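PDB 5X2H: CRISPR-associated endonuclease Cas9 from Campylobacter jejuni subsp. jejuni serotype O:2, which acts as the RNA-guided endonuclease of a bacterial adaptive immune system, cutting both strands of invading DNA that matches its CRISPR guide. Local coordinates for residues 52-55 / 56-60; 203-206 / 207-210; 497-500 / 501-505; 780-783 / 784-788. All blocks are in the same frame, centred on the assembly; numbering follows the deposited sequence.

Contact 1. Residues 52-55 / 56-60. With nucleotides of chain B.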
# COMPACT_ATOMS: atom_id res chain seq x y z
N LEU A 52 -0.51 -3.05 -0.34
CA LEU A 52 -0.85 -3.26 -1.75
C LEU A 52 -2.11 -4.10 -1.95
O LEU A 52 -3.01 -3.64 -2.67
CB LEU A 52 0.35 -3.87 -2.49
CG LEU A 52 0.03 -4.43 -3.88
CD1 LEU A 52 -0.34 -3.32 -4.86
CD2 LEU A 52 1.19 -5.25 -4.42
N PRO A 53 -2.24 -5.29 -1.37
CA PRO A 53 -3.48 -6.06 -1.60
C PRO A 53 -4.71 -5.36 -1.07
O PRO A 53 -5.80 -5.51 -1.65
CB PRO A 53 -3.22 -7.39 -0.87
CG PRO A 53 -1.73 -7.44 -0.68
CD PRO A 53 -1.32 -6.03 -0.48
N ARG A 54 -4.58 -4.62 0.03
CA ARG A 54 -5.71 -3.83 0.53
C ARG A 54 -6.12 -2.77 -0.48
O ARG A 54 -7.31 -2.53 -0.69
CB ARG A 54 -5.35 -3.21 1.87
CG ARG A 54 -6.45 -2.36 2.49
CD ARG A 54 -6.10 -2.04 3.94
NE ARG A 54 -6.94 -0.99 4.51
CZ ARG A 54 -6.58 0.28 4.62
NH1 ARG A 54 -5.38 0.66 4.20
NH2 ARG A 54 -7.41 1.16 5.15
N ARG A 55 -5.13 -2.13 -1.13
CA ARG A 55 -5.42 -1.10 -2.11
C ARG A 55 -6.07 -1.69 -3.36
O ARG A 55 -7.02 -1.11 -3.90
CB ARG A 55 -4.13 -0.36 -2.48
CG ARG A 55 -4.34 0.81 -3.42
CD ARG A 55 -3.08 1.65 -3.59
NE ARG A 55 -2.05 0.97 -4.38
CZ ARG A 55 -0.88 0.58 -3.90
NH1 ARG A 55 -0.00 -0.03 -4.69
NH2 ARG A 55 -0.57 0.78 -2.62
N LEU A 56 -5.56 -2.83 -3.85
CA LEU A 56 -6.13 -3.43 -5.05
C LEU A 56 -7.58 -3.83 -4.82
O LEU A 56 -8.44 -3.56 -5.67
CB LEU A 56 -5.30 -4.64 -5.48
CG LEU A 56 -3.88 -4.34 -5.97
CD1 LEU A 56 -3.11 -5.62 -6.21
CD2 LEU A 56 -3.92 -3.49 -7.23
N ALA A 57 -7.87 -4.46 -3.68
CA ALA A 57 -9.25 -4.81 -3.37
C ALA A 57 -10.12 -3.57 -3.18
O ALA A 57 -11.29 -3.58 -3.56
CB ALA A 57 -9.31 -5.69 -2.12
N ARG A 58 -9.55 -2.50 -2.61
CA ARG A 58 -10.32 -1.27 -2.43
C ARG A 58 -10.68 -0.65 -3.78
O ARG A 58 -11.83 -0.29 -4.01
CB ARG A 58 -9.53 -0.28 -1.56
CG ARG A 58 -10.20 1.08 -1.42
CD ARG A 58 -9.55 1.94 -0.33
NE ARG A 58 -8.18 2.33 -0.66
CZ ARG A 58 -7.09 1.85 -0.07
NH1 ARG A 58 -7.20 0.97 0.92
NH2 ARG A 58 -5.89 2.26 -0.45
N SER A 59 -9.69 -0.53 -4.67
CA SER A 59 -9.96 0.04 -5.99
C SER A 59 -10.96 -0.80 -6.77
O SER A 59 -11.78 -0.26 -7.51
CB SER A 59 -8.65 0.18 -6.77
OG SER A 59 -7.79 1.13 -6.18
N ALA A 60 -10.90 -2.13 -6.61
CA ALA A 60 -11.82 -3.00 -7.34
C ALA A 60 -13.25 -2.85 -6.83
O ALA A 60 -14.19 -2.85 -7.63
CB ALA A 60 -11.36 -4.46 -7.23
P G B 70 -4.77 -6.17 6.86
OP1 G B 70 -3.71 -7.17 7.18
OP2 G B 70 -5.79 -5.85 7.88
O5' G B 70 -4.05 -4.82 6.45
C5' G B 70 -3.00 -4.82 5.49
C4' G B 70 -2.27 -3.50 5.46
O4' G B 70 -3.17 -2.43 5.07
C3' G B 70 -1.69 -3.02 6.78
O3' G B 70 -0.48 -3.68 7.14
C2' G B 70 -1.53 -1.53 6.54
O2' G B 70 -0.41 -1.27 5.71
C1' G B 70 -2.80 -1.24 5.74
N9 G B 70 -3.90 -0.85 6.64
C8 G B 70 -4.95 -1.64 7.05
N7 G B 70 -5.75 -1.04 7.88
C5 G B 70 -5.19 0.22 8.04
C6 G B 70 -5.62 1.33 8.82
O6 G B 70 -6.61 1.41 9.55
N1 G B 70 -4.76 2.41 8.69
C2 G B 70 -3.63 2.44 7.91
N2 G B 70 -2.93 3.59 7.92
N3 G B 70 -3.22 1.41 7.17
C4 G B 70 -4.04 0.35 7.29
P G B 14 -2.21 2.73 0.44
OP1 G B 14 -3.14 2.51 1.58
OP2 G B 14 -1.91 1.61 -0.49
O5' G B 14 -2.74 3.96 -0.42
C5' G B 14 -3.25 5.11 0.23
C4' G B 14 -3.50 6.26 -0.72
O4' G B 14 -2.32 6.55 -1.52
C3' G B 14 -4.58 6.07 -1.77
O3' G B 14 -5.89 6.14 -1.25
C2' G B 14 -4.25 7.18 -2.76
O2' G B 14 -4.66 8.44 -2.24
C1' G B 14 -2.72 7.14 -2.74
N9 G B 14 -2.19 6.35 -3.88
C8 G B 14 -1.64 5.09 -3.87
N7 G B 14 -1.28 4.70 -5.07
C5 G B 14 -1.63 5.75 -5.91
C6 G B 14 -1.49 5.90 -7.31
O6 G B 14 -1.02 5.12 -8.14
N1 G B 14 -1.98 7.13 -7.75
C2 G B 14 -2.53 8.09 -6.94
N2 G B 14 -2.93 9.21 -7.56
N3 G B 14 -2.67 7.96 -5.63
C4 G B 14 -2.20 6.77 -5.19
P C B 69 -9.91 -3.15 4.61
OP1 C B 69 -9.17 -2.23 5.51
OP2 C B 69 -10.15 -2.76 3.20
O5' C B 69 -9.14 -4.54 4.60
C5' C B 69 -8.92 -5.26 5.81
C4' C B 69 -7.89 -6.35 5.62
O4' C B 69 -8.44 -7.38 4.75
C3' C B 69 -6.58 -5.90 4.98
O3' C B 69 -5.50 -6.66 5.52
C2' C B 69 -6.78 -6.26 3.51
O2' C B 69 -5.59 -6.46 2.78
C1' C B 69 -7.60 -7.55 3.62
N1 C B 69 -8.46 -7.81 2.46
C2 C B 69 -8.16 -8.88 1.61
O2 C B 69 -7.16 -9.58 1.86
N3 C B 69 -8.96 -9.13 0.54
C4 C B 69 -10.02 -8.35 0.31
N4 C B 69 -10.78 -8.62 -0.75
C5 C B 69 -10.35 -7.26 1.16
C6 C B 69 -9.55 -7.03 2.22
O HOH W 1 -3.98 0.09 1.50
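Arg54 and Arg58, one turn apart on the arginine-rich bridge helix of Cas9, meet beside the RNA backbone with their guanidinium planes 63° apart. Arg58 NH1 lies 3.7 Å above the Arg54 guanidinium plane, over its centre, while the opposite face of Arg54 rests on the base of G70 of chain B, whose C8 comes within 3.5 Å of Arg54 CZ. At the edge of the same group, Arg54 NE donates to OP1 of C69 of chain B at 2.7 Å, and Arg54 NH2 forms a salt bridge with a further RNA phosphate. The phosphate of G14 of chain B is held separately: Arg55 NH2 donates to its OP2 at 2.6 Å, whereas Arg58 NH2 reaches OP1 only weakly and finds its stronger partner in another RNA phosphate. The phosphates probably offset the closeness of these cations. A water donates to OP1 of that G14 phosphate and accepts weakly from Arg54 NH1 and Arg58 NH1.

One shell further in, CG of Arg54 lies opposite the backbone N (chi1 180°) and the chain stays extended to NE, carrying the head between the G70 base and Arg58 NH1; Arg55 and Arg58 both turn at chi3 toward the G14 phosphate. Arg55 CA lies over one face of the Arg58 guanidinium. Backbone i to i+4 bonds set the spacing, and Leu52 CD1 packs against Leu56 CD1 at 3.8 Å.

Contact 2. Residues 203-206 / 207-210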
# COMPACT_ATOMS: atom_id res chain seq x y z
N GLN A 203 -12.21 3.91 -25.74
CA GLN A 203 -13.56 4.27 -25.31
C GLN A 203 -14.21 5.30 -26.23
O GLN A 203 -15.43 5.28 -26.40
CB GLN A 203 -13.49 4.79 -23.86
CG GLN A 203 -14.78 5.42 -23.35
CD GLN A 203 -14.72 5.71 -21.87
OE1 GLN A 203 -15.13 6.78 -21.42
NE2 GLN A 203 -14.21 4.76 -21.09
N SER A 204 -13.42 6.19 -26.83
CA SER A 204 -13.99 7.23 -27.68
C SER A 204 -14.72 6.64 -28.88
O SER A 204 -15.69 7.25 -29.37
CB SER A 204 -12.90 8.19 -28.15
OG SER A 204 -11.97 7.54 -29.00
N PHE A 205 -14.29 5.48 -29.37
CA PHE A 205 -14.99 4.86 -30.49
C PHE A 205 -16.35 4.31 -30.07
O PHE A 205 -17.30 4.34 -30.86
CB PHE A 205 -14.13 3.75 -31.10
CG PHE A 205 -12.93 4.25 -31.85
CD1 PHE A 205 -13.09 5.03 -32.99
CD2 PHE A 205 -11.65 3.94 -31.43
CE1 PHE A 205 -11.99 5.50 -33.68
CE2 PHE A 205 -10.54 4.41 -32.12
CZ PHE A 205 -10.71 5.19 -33.25
N LEU A 206 -16.46 3.81 -28.84
CA LEU A 206 -17.76 3.33 -28.37
C LEU A 206 -18.70 4.49 -28.06
O LEU A 206 -19.92 4.34 -28.18
CB LEU A 206 -17.56 2.44 -27.14
CG LEU A 206 -16.95 1.07 -27.45
CD1 LEU A 206 -15.97 0.66 -26.38
CD2 LEU A 206 -18.03 0.02 -27.61
N LYS A 207 -18.16 5.64 -27.67
CA LYS A 207 -18.99 6.83 -27.56
C LYS A 207 -19.47 7.29 -28.93
O LYS A 207 -20.60 7.77 -29.07
CB LYS A 207 -18.23 7.95 -26.84
CG LYS A 207 -19.10 9.13 -26.45
CD LYS A 207 -18.33 10.14 -25.61
CE LYS A 207 -19.24 11.23 -25.07
NZ LYS A 207 -18.52 12.15 -24.15
N ASP A 208 -18.62 7.14 -29.96
CA ASP A 208 -19.04 7.48 -31.32
C ASP A 208 -20.17 6.57 -31.79
O ASP A 208 -21.07 7.01 -32.50
CB ASP A 208 -17.86 7.39 -32.28
CG ASP A 208 -16.77 8.39 -31.96
OD1 ASP A 208 -17.08 9.46 -31.38
OD2 ASP A 208 -15.59 8.12 -32.28
N GLU A 209 -20.14 5.30 -31.39
CA GLU A 209 -21.17 4.37 -31.84
C GLU A 209 -22.52 4.72 -31.24
O GLU A 209 -23.53 4.80 -31.96
CB GLU A 209 -20.78 2.93 -31.49
CG GLU A 209 -21.84 1.91 -31.89
CD GLU A 209 -21.47 0.49 -31.49
OE1 GLU A 209 -22.34 -0.40 -31.61
OE2 GLU A 209 -20.32 0.27 -31.06
N LEU A 210 -22.57 4.95 -29.93
CA LEU A 210 -23.83 5.30 -29.28
C LEU A 210 -24.38 6.62 -29.80
O LEU A 210 -25.60 6.79 -29.89
CB LEU A 210 -23.65 5.34 -27.77
CG LEU A 210 -24.93 5.38 -26.94
CD1 LEU A 210 -25.91 4.32 -27.41
CD2 LEU A 210 -24.61 5.19 -25.46
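Phe205 and Asp208 come together on the helix beginning near Gln203, the ring and carboxylate planes standing 82° apart with Phe205 CD1 4.0 Å from Asp208 OD2. The first torsion of Asp208 (chi1 -64°) sets CG beside its own backbone N and folds the carboxylate back along the helix. There OD2 lies 3.0 Å from Ser204 O, a meeting of two acceptors that should be unfavourable for a charged carboxylate. The same carbonyl takes the backbone N of Asp208 as its donor, also at 3.0 Å. Phe205, with CG likewise beside its own N, sends its ring outward to Glu159, Leu162 and Val168 of two neighbouring helices.

Another face is made by Leu206 and Glu209, which lie side by side and point the same way, Leu206 CD2 being 4.1 Å from Glu209 OE2. CG of Glu209 lies opposite its backbone N (chi1 178°) and the rest of the chain is extended, a shape that carries its carboxylate to a salt bridge with Arg111 and a weak hydrogen bond from Gly169 N. Backbone bonds such as Lys207 N to Gln203 O, 3.0 Å, hold the turn. The result is an ordinary alpha-helical turn packed among helices 150-162, 168-175 and 226-236, an all-helical surrounding consistent with the recognition lobe of Cas9.

Contact 3. Residues 497-500 / 501-505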
# COMPACT_ATOMS: atom_id res chain seq x y z
N LEU A 497 17.95 7.72 8.85
CA LEU A 497 16.66 8.19 9.35
C LEU A 497 16.50 7.86 10.83
O LEU A 497 16.12 8.73 11.63
CB LEU A 497 15.52 7.58 8.54
CG LEU A 497 14.11 8.03 8.90
CD1 LEU A 497 13.95 9.53 8.67
CD2 LEU A 497 13.10 7.26 8.08
N VAL A 498 16.77 6.61 11.21
CA VAL A 498 16.66 6.22 12.61
C VAL A 498 17.63 7.02 13.47
O VAL A 498 17.31 7.39 14.60
CB VAL A 498 16.88 4.70 12.75
CG1 VAL A 498 17.00 4.31 14.21
CG2 VAL A 498 15.75 3.93 12.09
N LEU A 499 18.81 7.30 12.93
CA LEU A 499 19.81 8.05 13.68
C LEU A 499 19.36 9.49 13.93
O LEU A 499 19.42 9.98 15.06
CB LEU A 499 21.15 8.02 12.94
CG LEU A 499 22.33 8.79 13.54
CD1 LEU A 499 23.60 7.96 13.46
CD2 LEU A 499 22.52 10.13 12.84
N ASN A 500 18.91 10.18 12.88
CA ASN A 500 18.44 11.55 13.04
C ASN A 500 17.20 11.61 13.93
O ASN A 500 17.03 12.54 14.72
CB ASN A 500 18.13 12.17 11.68
CG ASN A 500 19.38 12.39 10.85
OD1 ASN A 500 20.42 12.82 11.36
ND2 ASN A 500 19.28 12.12 9.55
N TYR A 501 16.32 10.61 13.81
CA TYR A 501 15.13 10.54 14.65
C TYR A 501 15.49 10.30 16.11
O TYR A 501 14.79 10.77 17.01
CB TYR A 501 14.21 9.45 14.08
CG TYR A 501 13.18 8.83 15.00
CD1 TYR A 501 12.32 9.60 15.77
CD2 TYR A 501 13.01 7.45 15.02
CE1 TYR A 501 11.36 9.01 16.59
CE2 TYR A 501 12.06 6.85 15.82
CZ TYR A 501 11.24 7.64 16.60
OH TYR A 501 10.29 7.02 17.40
N THR A 502 16.60 9.61 16.37
CA THR A 502 16.98 9.32 17.75
C THR A 502 17.67 10.52 18.40
O THR A 502 17.38 10.85 19.56
CB THR A 502 17.88 8.09 17.81
OG1 THR A 502 17.20 6.98 17.21
CG2 THR A 502 18.21 7.74 19.25
N LYS A 503 18.58 11.18 17.69
CA LYS A 503 19.31 12.29 18.29
C LYS A 503 18.49 13.58 18.35
O LYS A 503 18.85 14.49 19.10
CB LYS A 503 20.63 12.55 17.55
CG LYS A 503 20.50 13.07 16.13
CD LYS A 503 21.87 13.44 15.59
CE LYS A 503 21.89 13.57 14.08
NZ LYS A 503 21.11 14.74 13.58
N ASP A 504 17.41 13.67 17.59
CA ASP A 504 16.56 14.86 17.65
C ASP A 504 15.57 14.82 18.80
O ASP A 504 15.07 15.87 19.21
CB ASP A 504 15.79 15.04 16.34
CG ASP A 504 16.63 15.68 15.25
OD1 ASP A 504 17.84 15.89 15.47
OD2 ASP A 504 16.07 15.97 14.17
N TYR A 505 15.26 13.63 19.34
CA TYR A 505 14.16 13.49 20.28
C TYR A 505 14.48 12.75 21.57
O TYR A 505 13.63 12.74 22.46
CB TYR A 505 12.98 12.78 19.60
CG TYR A 505 12.26 13.64 18.59
CD1 TYR A 505 11.18 14.43 18.97
CD2 TYR A 505 12.66 13.67 17.26
CE1 TYR A 505 10.53 15.23 18.06
CE2 TYR A 505 12.01 14.47 16.34
CZ TYR A 505 10.94 15.24 16.74
OH TYR A 505 10.28 16.04 15.83
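Tyr501, in helix 493-505, donates its backbone N to Leu497 O, with its CB also close to that carbonyl oxygen at 3.2 Å. The ring leads away from the preceding turn, meeting Phe444 edge-to-face, with OH hydrogen-bonded to Pro442 O. Thr502 grips one acceptor twice: OG1 bonds Val498 O at 2.6 Å and N bonds it at 2.9 Å, the two donors reaching the oxygen from opposite faces of the carbonyl plane. Its first torsion (chi1 -57°) brings OG1 beside the backbone N and makes this double grip possible. OG1 is also hydrogen-bonded to Tyr465 OH.

Lys503 takes the less common first rotamer, CG between N and carbonyl carbon (chi1 67°), and bends at its last torsion. The chain thereby passes Leu499, with Leu499 CD2 to Lys503 CE 3.7 Å, and lies alongside Asn500, where NZ donates to Asn500 OD1 at 3.0 Å. Asn500 uses ND2 in a weak bond to an RNA phosphate. Asp504 N donates to Asn500 O, and Asp504 OD1 stands in a long salt bridge with Lys503 NZ, 3.9 Å. Its other oxygen, OD2, is bonded by the hydroxyls of Tyr448 and Tyr449.

The helix packs on strands 481-485 and 530-532 of the RNase H-like RuvC sheet. Two tyrosine hydroxyls and a nearby lysine probably favour a charged Asp504, while the neutral amide oxygen of Asn500 probably helps orient the lysine ammonium.

Contact 4. Residues 780-783 / 784-788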
# COMPACT_ATOMS: atom_id res chain seq x y z
N GLU A 780 21.58 -26.90 16.49
CA GLU A 780 22.78 -27.49 17.08
C GLU A 780 22.69 -27.63 18.60
O GLU A 780 23.33 -28.52 19.17
CB GLU A 780 24.01 -26.67 16.70
CG GLU A 780 24.35 -26.65 15.21
CD GLU A 780 23.46 -25.71 14.40
OE1 GLU A 780 22.55 -25.09 14.97
OE2 GLU A 780 23.69 -25.59 13.17
N THR A 781 21.93 -26.77 19.27
CA THR A 781 21.80 -26.82 20.72
C THR A 781 20.70 -27.76 21.18
O THR A 781 20.39 -27.79 22.38
CB THR A 781 21.54 -25.42 21.29
OG1 THR A 781 20.39 -24.85 20.65
CG2 THR A 781 22.74 -24.53 21.08
N LEU A 782 20.10 -28.53 20.27
CA LEU A 782 18.94 -29.35 20.59
C LEU A 782 19.27 -30.35 21.69
O LEU A 782 20.16 -31.20 21.54
CB LEU A 782 18.46 -30.08 19.33
CG LEU A 782 17.01 -29.87 18.91
CD1 LEU A 782 16.53 -28.47 19.27
CD2 LEU A 782 16.86 -30.10 17.42
N SER A 783 18.55 -30.25 22.81
CA SER A 783 18.75 -31.15 23.93
C SER A 783 18.03 -32.47 23.68
O SER A 783 17.26 -32.63 22.73
CB SER A 783 18.25 -30.52 25.23
OG SER A 783 16.84 -30.35 25.19
N LYS A 784 18.31 -33.44 24.55
CA LYS A 784 17.67 -34.75 24.45
C LYS A 784 16.15 -34.62 24.51
O LYS A 784 15.43 -35.22 23.71
CB LYS A 784 18.17 -35.67 25.56
CG LYS A 784 18.79 -36.97 25.08
CD LYS A 784 20.29 -36.86 24.91
CE LYS A 784 20.93 -38.21 24.67
NZ LYS A 784 20.63 -39.18 25.76
N ASN A 785 15.65 -33.84 25.47
CA ASN A 785 14.21 -33.67 25.61
C ASN A 785 13.61 -32.93 24.42
O ASN A 785 12.48 -33.22 24.02
CB ASN A 785 13.90 -32.94 26.92
CG ASN A 785 12.43 -32.89 27.23
OD1 ASN A 785 11.82 -33.90 27.58
ND2 ASN A 785 11.84 -31.71 27.11
N GLN A 786 14.36 -31.98 23.85
CA GLN A 786 13.85 -31.24 22.70
C GLN A 786 13.87 -32.08 21.43
O GLN A 786 13.06 -31.85 20.53
CB GLN A 786 14.66 -29.95 22.51
CG GLN A 786 14.40 -28.91 23.58
CD GLN A 786 15.53 -27.90 23.70
OE1 GLN A 786 16.62 -28.11 23.19
NE2 GLN A 786 15.26 -26.79 24.40
N LYS A 787 14.79 -33.05 21.34
CA LYS A 787 14.79 -33.94 20.19
C LYS A 787 13.57 -34.84 20.18
O LYS A 787 13.14 -35.28 19.10
CB LYS A 787 16.07 -34.78 20.17
CG LYS A 787 17.33 -33.98 19.88
CD LYS A 787 18.56 -34.88 19.84
CE LYS A 787 19.83 -34.07 19.61
NZ LYS A 787 21.03 -34.93 19.44
N ILE A 788 12.99 -35.11 21.35
CA ILE A 788 11.74 -35.88 21.40
C ILE A 788 10.62 -35.09 20.73
O ILE A 788 9.86 -35.63 19.92
CB ILE A 788 11.39 -36.22 22.85
CG1 ILE A 788 12.41 -37.20 23.44
CG2 ILE A 788 9.97 -36.77 22.94
CD1 ILE A 788 12.17 -37.53 24.88
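Ser783 and Gln786 face each other in a reciprocal pair of bonds. The amide of Gln786 is turned so that OE1 receives the backbone N-H of Ser783 at 2.9 Å, almost straight at 174°, although the donor sits 25° out of the amide's carbonyl plane. In return Ser783 OG accepts from Gln786 N at 3.3 Å. The serine hydroxyl can do this because its first torsion (chi1 66°) puts OG between N and the carbonyl carbon, pointing into the opening turn; Gln786, with CG beside its own N and the chain beyond extended, reaches back to Ser783. This is a capping box, with Ser783 as N-cap of helix 784-789 in the PAM-interacting C-terminal domain, set in the connection between strands 769-773 and 799-804 of the antiparallel sheet.

Leu782 lies across the glutamine, its CD1 3.9 Å from Gln786 OE1, and so flanks the polar pair with a methyl group. Nearer the backbone, Leu782 CB approaches Lys787 CG at 4.1 Å. Lys787 stretches out in full extension past the loop, its CE coming to 3.5 Å from Leu782 O. The backbone N of Lys787 donates to Ser783 O. Further out, Glu756 on strand 756-764 accepts from both amides, OE2 from Gln786 NE2 and OE1 from Asn785 ND2; the latter also bonds Glu754 O.

Following the chain from the N terminus, the four contacts come strictly in series, and none nests within or crosses another. Contact 1 lies early in helix 51-82, after the first three strands of the RuvC sheet, so it belongs to the path by which the chain leaves that sheet along the RNA. Contact 2 is in the helical region beyond, about 29 Å away between centres. With contact 3 the chain has returned to the RuvC sheet, on the opposite side of the chain's centre from contact 2. Contact 4, in the C-terminal PAM-interacting domain, joins the loop after strand 769-773 to helix 784-789; contacts 1 to 3 lie within helices and close no loop.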